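PDB 3D3Y: peptidase M16 C-terminal domain-containing protein from Enterococcus faecalis, which is of unknown function but is related to the M16 metallopeptidases and is predicted to bind a metal ion. Local coordinates for residues I40-L45 and A189-K194. Residues are numbered along the deposited sequence; the frame is centred on the assembly and turned at random.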
loop_
_atom_site.group_PDB
_atom_site.type_symbol
_atom_site.label_atom_id
_atom_site.label_comp_id
_atom_site.label_asym_id
_atom_site.label_seq_id
_atom_site.Cartn_x
_atom_site.Cartn_y
_atom_site.Cartn_z
ATOM N N ILE A 40 2.402 -12.166 -7.523
ATOM C CA ILE A 40 1.832 -11.452 -6.352
ATOM C C ILE A 40 1.612 -12.375 -5.158
ATOM O O ILE A 40 2.026 -12.075 -4.039
ATOM C CB ILE A 40 0.525 -10.711 -6.720
ATOM C CG1 ILE A 40 0.842 -9.481 -7.582
ATOM C CG2 ILE A 40 -0.263 -10.250 -5.466
ATOM C CD1 ILE A 40 -0.392 -8.932 -8.385
ATOM N N THR A 41 0.920 -13.482 -5.391
ATOM C CA THR A 41 0.636 -14.430 -4.330
ATOM C C THR A 41 1.921 -15.122 -3.859
ATOM O O THR A 41 2.085 -15.407 -2.661
ATOM C CB THR A 41 -0.391 -15.526 -4.801
ATOM O OG1 THR A 41 -1.619 -14.902 -5.171
ATOM C CG2 THR A 41 -0.650 -16.536 -3.661
ATOM N N LYS A 42 2.834 -15.375 -4.793
ATOM C CA LYS A 42 4.144 -15.944 -4.441
ATOM C C LYS A 42 4.893 -15.008 -3.492
ATOM O O LYS A 42 5.402 -15.442 -2.455
ATOM C CB LYS A 42 4.976 -16.185 -5.704
ATOM C CG LYS A 42 4.543 -17.441 -6.485
ATOM C CD LYS A 42 5.344 -17.563 -7.751
ATOM C CE LYS A 42 4.946 -18.822 -8.548
ATOM N NZ LYS A 42 3.684 -18.472 -9.262
ATOM N N ARG A 43 4.956 -13.726 -3.839
ATOM C CA ARG A 43 5.601 -12.740 -2.961
ATOM C C ARG A 43 4.922 -12.685 -1.601
ATOM O O ARG A 43 5.586 -12.636 -0.558
ATOM C CB ARG A 43 5.609 -11.359 -3.627
ATOM C CG ARG A 43 6.557 -11.327 -4.809
ATOM C CD ARG A 43 6.391 -10.102 -5.706
ATOM N NE ARG A 43 6.916 -8.832 -5.152
ATOM C CZ ARG A 43 8.200 -8.471 -5.144
ATOM N NH1 ARG A 43 9.145 -9.317 -5.558
ATOM N NH2 ARG A 43 8.554 -7.269 -4.667
ATOM N N THR A 44 3.605 -12.633 -1.593
ATOM C CA THR A 44 2.862 -12.622 -0.312
ATOM C C THR A 44 3.191 -13.809 0.590
ATOM O O THR A 44 3.457 -13.626 1.799
ATOM C CB THR A 44 1.340 -12.526 -0.554
ATOM O OG1 THR A 44 1.099 -11.385 -1.361
ATOM C CG2 THR A 44 0.518 -12.418 0.751
ATOM N N LEU A 45 3.132 -15.014 0.039
ATOM C CA LEU A 45 3.433 -16.210 0.838
ATOM C C LEU A 45 4.906 -16.254 1.260
ATOM O O LEU A 45 5.242 -16.630 2.395
ATOM C CB LEU A 45 3.077 -17.501 0.071
ATOM C CG LEU A 45 3.351 -18.856 0.765
ATOM C CD1 LEU A 45 2.643 -18.905 2.181
ATOM C CD2 LEU A 45 2.809 -19.978 -0.124
ATOM N N ALA A 189 10.356 -21.819 -3.319
ATOM C CA ALA A 189 11.822 -21.846 -3.331
ATOM C C ALA A 189 12.366 -21.362 -4.686
ATOM O O ALA A 189 13.350 -20.621 -4.741
ATOM C CB ALA A 189 12.331 -23.246 -3.043
ATOM N N ALA A 190 11.734 -21.794 -5.775
ATOM C CA ALA A 190 12.103 -21.274 -7.079
ATOM C C ALA A 190 11.877 -19.759 -7.145
ATOM O O ALA A 190 12.733 -19.010 -7.655
ATOM C CB ALA A 190 11.348 -22.008 -8.209
ATOM N N TYR A 191 10.733 -19.306 -6.635
ATOM C CA TYR A 191 10.426 -17.883 -6.686
ATOM C C TYR A 191 11.438 -17.079 -5.831
ATOM O O TYR A 191 11.969 -16.047 -6.287
ATOM C CB TYR A 191 8.952 -17.540 -6.322
ATOM C CG TYR A 191 8.831 -16.044 -6.415
ATOM C CD1 TYR A 191 8.959 -15.423 -7.678
ATOM C CD2 TYR A 191 8.765 -15.239 -5.265
ATOM C CE1 TYR A 191 8.977 -14.051 -7.799
ATOM C CE2 TYR A 191 8.769 -13.833 -5.370
ATOM C CZ TYR A 191 8.868 -13.262 -6.651
ATOM O OH TYR A 191 8.892 -11.913 -6.819
ATOM N N TYR A 192 11.703 -17.538 -4.607
ATOM C CA TYR A 192 12.741 -16.918 -3.767
ATOM C C TYR A 192 14.015 -16.618 -4.582
ATOM O O TYR A 192 14.562 -15.500 -4.542
ATOM C CB TYR A 192 13.096 -17.811 -2.572
ATOM C CG TYR A 192 14.423 -17.435 -1.951
ATOM C CD1 TYR A 192 14.525 -16.331 -1.081
ATOM C CD2 TYR A 192 15.582 -18.181 -2.239
ATOM C CE1 TYR A 192 15.765 -15.971 -0.511
ATOM C CE2 TYR A 192 16.806 -17.839 -1.685
ATOM C CZ TYR A 192 16.885 -16.738 -0.810
ATOM O OH TYR A 192 18.117 -16.395 -0.290
ATOM N N GLN A 193 14.478 -17.602 -5.334
ATOM C CA GLN A 193 15.722 -17.446 -6.099
ATOM C C GLN A 193 15.602 -16.375 -7.167
ATOM O O GLN A 193 16.541 -15.626 -7.411
ATOM C CB GLN A 193 16.128 -18.776 -6.731
ATOM C CG GLN A 193 16.848 -19.651 -5.731
ATOM C CD GLN A 193 16.928 -21.087 -6.175
ATOM O OE1 GLN A 193 17.724 -21.439 -7.063
ATOM N NE2 GLN A 193 16.110 -21.948 -5.541
ATOM N N LYS A 194 14.444 -16.324 -7.818
ATOM C CA LYS A 194 14.179 -15.314 -8.860
ATOM C C LYS A 194 14.058 -13.885 -8.276
ATOM O O LYS A 194 14.683 -12.962 -8.780
ATOM C CB LYS A 194 12.930 -15.690 -9.684
ATOM C CG LYS A 194 12.571 -14.656 -10.759
ATOM C CD LYS A 194 11.224 -14.914 -11.467
ATOM C CE LYS A 194 11.219 -14.273 -12.862
ATOM N NZ LYS A 194 12.100 -14.983 -13.844
#
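Lys42 and Tyr191 mark the closest approach of the backbones of two helical segments, 40-45 and 189-194, with their CA atoms 6.9 Å apart. Tyr191 carries its side of the contact alone. Its CG is anti to the backbone N (chi1 179°), and the ring reaches across to helix 40-52. Lys42 CB lies over one face of the Tyr191 ring, 4.3 Å from the ring centroid, in a CH-pi contact, and Lys42 CD packs 3.9 Å from Tyr191 CB. The lysine chain then bends at its end and carries NZ away to a salt bridge with Glu183 and a hydrogen bond to Glu38 O. Arg43 meets the phenol end of the ring. Arg43 NH1 donates a nearly straight hydrogen bond (162°) to Tyr191 OH, 2.9 Å long. The hydroxyl lies in the guanidinium plane, at its edge, and the ring plane is turned 81° from it. The aliphatic part of Arg43 also touches the ring, with Arg43 CG 3.4 Å from Tyr191 CE2. Further bonds hold the buried guanidinium: NH1 forms a salt bridge with Asp199, and NE bonds to His86 ND1. The contact is helix-to-helix packing through one tyrosine. Arg43 also joins helix 40-52 to strand 85-95, through His86, and to Asp199 just after helix 185-198. Elsewhere on helix 40-52, Thr44 and Leu45 pack against helix 129-148.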